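PDB 2JEN: endo-beta-1,4-glucanase from Bacillus licheniformis, which hydrolyses beta-1,4-glucosidic bonds in the backbone of xyloglucan, and probably of cellulose, as a family 12 glycoside hydrolase. Local coordinates for residues I156-N161 / L213-F218; G178-K183 / Q209-N214. The protein carries 1 engineered substitution. All blocks are in the same frame, centred on the assembly; numbering follows the deposited sequence. Where two conformers were deposited one is given.

Contact 1: I156-N161 / L213-F218; sequences IMIWLN and LNIRDF. With GLC (alpha-D-glucopyranose), chain B; GLC (alpha-D-glucopyranose), chain C.
Ile158 meets Leu213, Ile215 and Phe218 in the interior of the family 12 beta-sandwich, where strand 154-163 of the glycan-binding sheet backs onto the edge strand 210-214 of the other sheet and the helix 215-225 that follows it. The packing is tight and wholly apolar. Ile158 CD1 sits over the centre of the Phe218 ring, 3.8 Å from the centroid and 6° off the normal, a CH-pi contact. With CG1 anti to the carbonyl carbon (chi1 -52°) and chi2 extended, this methyl is carried in between the Phe218 ring and Ile215 CD1, 3.8 Å from the latter. The other branch, CG2, reaches Leu213 CD1 tip to tip. Were Phe218 cut back to alanine, Ile158 CD1 would probably lose its aromatic face and a gap would open between strand and helix. At the outer side of the helix start, polar groups take over: Asn214 OD1 caps Arg216 N, and Arg216 NH1 bonds Gln115 O. On the opposite face of strand 154-163, alternate residues Met157 and Trp159 line the glycan pocket instead. There Trp159 turns its edge to the sugar, CH2 standing 3.6 Å from O2 of the chain C glucose.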
loop_
_atom_site.group_PDB
_atom_site.type_symbol
_atom_site.label_atom_id
_atom_site.label_comp_id
_atom_site.label_asym_id
_atom_site.label_seq_id
_atom_site.Cartn_x
_atom_site.Cartn_y
_atom_site.Cartn_z
ATOM N N ILE A 156 -25.055 -15.537 21.784
ATOM C CA ILE A 156 -24.236 -16.293 22.703
ATOM C C ILE A 156 -22.789 -16.180 22.240
ATOM O O ILE A 156 -22.518 -16.408 21.066
ATOM C CB ILE A 156 -24.668 -17.753 22.752
ATOM C CG1 ILE A 156 -26.115 -17.870 23.194
ATOM C CG2 ILE A 156 -23.714 -18.569 23.619
ATOM C CD1 ILE A 156 -26.661 -19.332 22.992
ATOM N N MET A 157 -21.897 -15.793 23.126
ATOM C CA MET A 157 -20.488 -15.715 22.824
ATOM C C MET A 157 -19.721 -16.735 23.651
ATOM O O MET A 157 -20.006 -16.943 24.841
ATOM C CB MET A 157 -19.943 -14.338 23.147
ATOM C CG MET A 157 -20.678 -13.228 22.496
ATOM S SD MET A 157 -19.722 -11.715 22.520
ATOM C CE MET A 157 -18.586 -11.994 21.146
ATOM N N ILE A 158 -18.734 -17.366 23.053
ATOM C CA ILE A 158 -17.885 -18.344 23.719
ATOM C C ILE A 158 -16.462 -17.944 23.448
ATOM O O ILE A 158 -15.953 -18.161 22.332
ATOM C CB ILE A 158 -18.199 -19.791 23.299
ATOM C CG1 ILE A 158 -19.689 -20.123 23.436
ATOM C CG2 ILE A 158 -17.303 -20.761 24.097
ATOM C CD1 ILE A 158 -20.100 -21.465 22.937
ATOM N N TRP A 159 -15.815 -17.353 24.432
ATOM C CA TRP A 159 -14.479 -16.803 24.281
ATOM C C TRP A 159 -13.418 -17.843 24.643
ATOM O O TRP A 159 -13.340 -18.305 25.790
ATOM C CB TRP A 159 -14.229 -15.564 25.147
ATOM C CG TRP A 159 -15.131 -14.383 24.951
ATOM C CD1 TRP A 159 -16.430 -14.353 24.518
ATOM C CD2 TRP A 159 -14.790 -13.045 25.296
ATOM N NE1 TRP A 159 -16.897 -13.054 24.535
ATOM C CE2 TRP A 159 -15.907 -12.240 25.021
ATOM C CE3 TRP A 159 -13.650 -12.454 25.809
ATOM C CZ2 TRP A 159 -15.913 -10.863 25.245
ATOM C CZ3 TRP A 159 -13.656 -11.067 26.023
ATOM C CH2 TRP A 159 -14.799 -10.308 25.750
ATOM N N LEU A 160 -12.605 -18.208 23.661
ATOM C CA LEU A 160 -11.466 -19.089 23.855
ATOM C C LEU A 160 -10.213 -18.324 24.207
ATOM O O LEU A 160 -9.261 -18.905 24.723
ATOM C CB LEU A 160 -11.247 -19.933 22.617
ATOM C CG LEU A 160 -12.386 -20.836 22.182
ATOM C CD1 LEU A 160 -11.994 -21.699 20.975
ATOM C CD2 LEU A 160 -12.962 -21.702 23.323
ATOM N N ASN A 161 -10.204 -17.018 23.921
ATOM C CA ASN A 161 -9.097 -16.156 24.280
ATOM C C ASN A 161 -9.678 -14.852 24.766
ATOM O O ASN A 161 -10.570 -14.297 24.125
ATOM C CB ASN A 161 -8.193 -15.896 23.054
ATOM C CG ASN A 161 -7.007 -14.971 23.354
ATOM O OD1 ASN A 161 -7.205 -13.805 23.696
ATOM N ND2 ASN A 161 -5.786 -15.494 23.221
ATOM N N LEU A 213 -16.568 -28.261 20.797
ATOM C CA LEU A 213 -17.740 -27.898 21.592
ATOM C C LEU A 213 -19.030 -28.300 20.925
ATOM O O LEU A 213 -19.101 -28.456 19.708
ATOM C CB LEU A 213 -17.769 -26.398 21.833
ATOM C CG LEU A 213 -16.544 -25.781 22.486
ATOM C CD1 LEU A 213 -16.652 -24.261 22.495
ATOM C CD2 LEU A 213 -16.273 -26.306 23.894
ATOM N N ASN A 214 -20.063 -28.515 21.723
ATOM C CA ASN A 214 -21.406 -28.696 21.217
ATOM C C ASN A 214 -22.228 -27.516 21.703
ATOM O O ASN A 214 -22.419 -27.329 22.916
ATOM C CB ASN A 214 -22.011 -29.993 21.751
ATOM C CG ASN A 214 -23.355 -30.299 21.173
ATOM O OD1 ASN A 214 -23.993 -29.500 20.496
ATOM N ND2 ASN A 214 -23.859 -31.505 21.497
ATOM N N ILE A 215 -22.645 -26.658 20.779
ATOM C CA ILE A 215 -23.395 -25.445 21.165
ATOM C C ILE A 215 -24.650 -25.803 21.971
ATOM O O ILE A 215 -25.086 -25.039 22.840
ATOM C CB ILE A 215 -23.719 -24.567 19.943
ATOM C CG1 ILE A 215 -22.455 -24.140 19.201
ATOM C CG2 ILE A 215 -24.530 -23.340 20.334
ATOM C CD1 ILE A 215 -21.379 -23.634 20.066
ATOM N N ARG A 216 -25.202 -26.984 21.712
ATOM C CA ARG A 216 -26.384 -27.418 22.454
ATOM C C ARG A 216 -26.127 -27.510 23.946
ATOM O O ARG A 216 -27.056 -27.329 24.753
ATOM C CB ARG A 216 -26.859 -28.757 21.902
ATOM C CG ARG A 216 -28.248 -29.173 22.429
ATOM C CD ARG A 216 -28.672 -30.520 21.902
ATOM N NE ARG A 216 -27.945 -31.534 22.613
ATOM C CZ ARG A 216 -28.098 -32.848 22.436
ATOM N NH1 ARG A 216 -28.908 -33.312 21.509
ATOM N NH2 ARG A 216 -27.379 -33.680 23.155
ATOM N N ASP A 217 -24.906 -27.814 24.358
ATOM C CA ASP A 217 -24.609 -27.830 25.795
ATOM C C ASP A 217 -24.816 -26.438 26.404
ATOM O O ASP A 217 -25.229 -26.306 27.567
ATOM C CB ASP A 217 -23.163 -28.246 26.044
ATOM C CG ASP A 217 -22.827 -29.673 25.621
ATOM O OD1 ASP A 217 -23.756 -30.475 25.414
ATOM O OD2 ASP A 217 -21.608 -29.987 25.615
ATOM N N PHE A 218 -24.457 -25.398 25.658
ATOM C CA PHE A 218 -24.561 -24.022 26.133
ATOM C C PHE A 218 -26.007 -23.529 26.080
ATOM O O PHE A 218 -26.498 -22.896 27.042
ATOM C CB PHE A 218 -23.617 -23.124 25.310
ATOM C CG PHE A 218 -22.187 -23.462 25.521
ATOM C CD1 PHE A 218 -21.607 -24.520 24.837
ATOM C CD2 PHE A 218 -21.404 -22.764 26.455
ATOM C CE1 PHE A 218 -20.282 -24.888 25.086
ATOM C CE2 PHE A 218 -20.118 -23.109 26.685
ATOM C CZ PHE A 218 -19.533 -24.186 25.977
HETATM C C1 GLC B . -21.411 -9.348 20.520
HETATM C C2 GLC B . -22.386 -8.240 20.130
HETATM C C3 GLC B . -22.730 -8.395 18.672
HETATM C C4 GLC B . -21.452 -8.241 17.854
HETATM C C5 GLC B . -20.518 -9.356 18.343
HETATM C C6 GLC B . -19.228 -9.507 17.527
HETATM O O1 GLC B . -21.078 -9.331 21.880
HETATM O O2 GLC B . -23.626 -8.254 20.801
HETATM O O3 GLC B . -23.773 -7.449 18.433
HETATM O O4 GLC B . -21.709 -8.449 16.483
HETATM O O5 GLC B . -20.246 -9.154 19.723
HETATM O O6 GLC B . -18.509 -8.295 17.453
HETATM C C1 GLC C . -18.097 -5.417 24.874
HETATM C C2 GLC C . -17.873 -6.898 24.682
HETATM C C3 GLC C . -18.128 -7.322 23.256
HETATM C C4 GLC C . -19.449 -6.774 22.713
HETATM C C5 GLC C . -19.550 -5.277 23.054
HETATM C C6 GLC C . -20.914 -4.727 22.646
HETATM O O2 GLC C . -16.533 -7.204 25.001
HETATM O O3 GLC C . -18.161 -8.725 23.207
HETATM O O4 GLC C . -19.538 -7.024 21.310
HETATM O O5 GLC C . -19.420 -5.101 24.446
HETATM O O6 GLC C . -20.861 -3.299 22.661
#

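Contact 2: G178-K183 / Q209-N214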
loop_
_atom_site.group_PDB
_atom_site.type_symbol
_atom_site.label_atom_id
_atom_site.label_comp_id
_atom_site.label_asym_id
_atom_site.label_seq_id
_atom_site.Cartn_x
_atom_site.Cartn_y
_atom_site.Cartn_z
ATOM N N GLY A 178 -19.004 -28.862 28.817
ATOM C CA GLY A 178 -18.245 -29.437 27.700
ATOM C C GLY A 178 -16.802 -29.770 28.047
ATOM O O GLY A 178 -15.946 -29.906 27.138
ATOM N N GLY A 179 -16.499 -29.909 29.342
ATOM C CA GLY A 179 -15.140 -30.169 29.783
ATOM C C GLY A 179 -14.226 -28.974 29.988
ATOM O O GLY A 179 -13.000 -29.126 30.168
ATOM N N HIS A 180 -14.812 -27.774 29.918
ATOM C CA HIS A 180 -14.099 -26.517 30.118
ATOM C C HIS A 180 -14.827 -25.713 31.202
ATOM O O HIS A 180 -16.045 -25.822 31.348
ATOM C CB HIS A 180 -14.111 -25.680 28.828
ATOM C CG HIS A 180 -13.478 -26.335 27.633
ATOM N ND1 HIS A 180 -12.210 -26.018 27.208
ATOM C CD2 HIS A 180 -13.937 -27.281 26.784
ATOM C CE1 HIS A 180 -11.924 -26.728 26.132
ATOM N NE2 HIS A 180 -12.952 -27.504 25.848
ATOM N N SER A 181 -14.080 -24.858 31.882
ATOM C CA SER A 181 -14.665 -23.897 32.829
ATOM C C SER A 181 -14.834 -22.529 32.188
ATOM O O SER A 181 -13.902 -22.014 31.567
ATOM C CB SER A 181 -13.793 -23.755 34.055
ATOM O OG SER A 181 -13.777 -25.022 34.724
ATOM N N TRP A 182 -15.984 -21.905 32.434
ATOM C CA TRP A 182 -16.398 -20.657 31.796
ATOM C C TRP A 182 -16.940 -19.698 32.833
ATOM O O TRP A 182 -17.797 -20.060 33.645
ATOM C CB TRP A 182 -17.530 -20.916 30.801
ATOM C CG TRP A 182 -17.271 -22.033 29.823
ATOM C CD1 TRP A 182 -17.685 -23.298 29.957
ATOM C CD2 TRP A 182 -16.534 -21.972 28.606
ATOM N NE1 TRP A 182 -17.257 -24.061 28.916
ATOM C CE2 TRP A 182 -16.555 -23.263 28.053
ATOM C CE3 TRP A 182 -15.868 -20.943 27.917
ATOM C CZ2 TRP A 182 -15.890 -23.574 26.856
ATOM C CZ3 TRP A 182 -15.216 -21.248 26.747
ATOM C CH2 TRP A 182 -15.255 -22.533 26.199
ATOM N N LYS A 183 -16.505 -18.448 32.769
ATOM C CA LYS A 183 -17.176 -17.363 33.496
ATOM C C LYS A 183 -18.355 -16.898 32.643
ATOM O O LYS A 183 -18.185 -16.586 31.470
ATOM C CB LYS A 183 -16.211 -16.207 33.741
ATOM C CG LYS A 183 -15.016 -16.607 34.557
ATOM C CD LYS A 183 -13.978 -15.487 34.589
ATOM C CE LYS A 183 -13.155 -15.408 33.216
ATOM N NZ LYS A 183 -11.986 -14.441 33.273
ATOM N N GLN A 209 -6.056 -22.666 22.638
ATOM C CA GLN A 209 -5.923 -22.607 21.181
ATOM C C GLN A 209 -6.737 -23.611 20.426
ATOM O O GLN A 209 -6.702 -23.636 19.201
ATOM C CB GLN A 209 -4.438 -22.719 20.788
ATOM C CG GLN A 209 -3.611 -21.519 21.179
ATOM C CD GLN A 209 -2.199 -21.505 20.633
ATOM O OE1 GLN A 209 -1.663 -20.442 20.307
ATOM N NE2 GLN A 209 -1.559 -22.654 20.627
ATOM N N SER A 210 -7.471 -24.495 21.109
ATOM C CA SER A 210 -8.300 -25.432 20.411
ATOM C C SER A 210 -9.486 -25.831 21.278
ATOM O O SER A 210 -9.373 -25.849 22.523
ATOM C CB SER A 210 -7.512 -26.648 19.964
ATOM O OG SER A 210 -7.170 -27.388 21.093
ATOM N N ALA A 211 -10.601 -26.130 20.643
ATOM C CA ALA A 211 -11.772 -26.616 21.360
ATOM C C ALA A 211 -12.664 -27.391 20.440
ATOM O O ALA A 211 -12.738 -27.163 19.249
ATOM C CB ALA A 211 -12.548 -25.481 21.987
ATOM N N ASN A 212 -13.334 -28.366 21.025
ATOM C CA ASN A 212 -14.350 -29.149 20.391
ATOM C C ASN A 212 -15.577 -29.002 21.270
ATOM O O ASN A 212 -15.590 -29.517 22.383
ATOM C CB ASN A 212 -13.871 -30.601 20.352
ATOM C CG ASN A 212 -14.584 -31.399 19.337
ATOM O OD1 ASN A 212 -15.805 -31.443 19.311
ATOM N ND2 ASN A 212 -13.824 -32.046 18.468
ATOM N N LEU A 213 -16.568 -28.261 20.797
ATOM C CA LEU A 213 -17.740 -27.898 21.592
ATOM C C LEU A 213 -19.030 -28.300 20.925
ATOM O O LEU A 213 -19.101 -28.456 19.708
ATOM C CB LEU A 213 -17.769 -26.398 21.833
ATOM C CG LEU A 213 -16.544 -25.781 22.486
ATOM C CD1 LEU A 213 -16.652 -24.261 22.495
ATOM C CD2 LEU A 213 -16.273 -26.306 23.894
ATOM N N ASN A 214 -20.063 -28.515 21.723
ATOM C CA ASN A 214 -21.406 -28.696 21.217
ATOM C C ASN A 214 -22.228 -27.516 21.703
ATOM O O ASN A 214 -22.419 -27.329 22.916
ATOM C CB ASN A 214 -22.011 -29.993 21.751
ATOM C CG ASN A 214 -23.355 -30.299 21.173
ATOM O OD1 ASN A 214 -23.993 -29.500 20.496
ATOM N ND2 ASN A 214 -23.859 -31.505 21.497
HETATM O O HOH W 1 -17.084 -30.007 24.615
HETATM O O HOH W 2 -12.550 -29.242 23.670
#
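Strands 180-183 and 210-214 cross nearly at right angles, 82° between their directions, with axes 11.0 Å apart and His180 and Ala211 as the nearest CA pair, so no direct backbone hydrogen bond joins them and side chains and waters fill the space between. The CD2 methyl of Leu213 is the shared apolar point. It lies 3.8 Å from His180 CD2, the two side chains crossing at about a right angle and the methyl approaching the imidazole obliquely. Trp182 and Leu213 reach toward this point from opposite directions, the six-membered ring presenting its edge with CZ2 4.0 Å from Leu213 CD2. A chi1 of -60° sets the His180 ring beside its own backbone N, and from there it reaches over the gap until CE1 comes near the Ala211 methyl.

Two waters supply the polar link. One lies at the imidazole edge, in the ring plane, 2.8 Å from His180 NE2, and accepts a hydrogen bond from Asn212 N. The other donates to both Gly178 O and Asn212 O, the latter at 2.7 Å, tying the turn before strand 180-192 to the edge strand. Asn212 thus has both its backbone N and O engaged by water on this side. The other imidazole nitrogen, ND1, is hydrogen-bonded to Arg204 NE, which holds the ring at both nitrogens and limits its rotation.

Strand 210-214 is the outermost strand of its sheet and pairs with strand 118-128. Strand 180-192 lies between 170-177 and 195-204 in the facing sheet, so the contact lies near one margin of the sandwich. Trp182 extends inward from it, NE1 bonded to Ile177 O and its ring edge-to-face with Phe218 of helix 215-225.

In the fold
Both contacts join the two sheets of the sandwich through strand 210-214, and Leu213 serves each with a different methyl: CD1 in contact 1, CD2 in contact 2. Contact 1 is core, all four touching residues being buried. Contact 2, whose centre is about 7 Å from that of contact 1, lies nearer the margin and only part of it is buried. Neither contact has a direct hydrogen bond between its segments, but in contact 2 waters bridge them beside the apolar contact. Trp182 joins the two, packing CZ3 3.4 Å from Ile158 CG2 and NE1 3.7 Å from Phe218 CZ. Contact 1 also backs the glycan pocket, whereas the Trp182 side chain of contact 2 stays about 13 Å from a bound glucose.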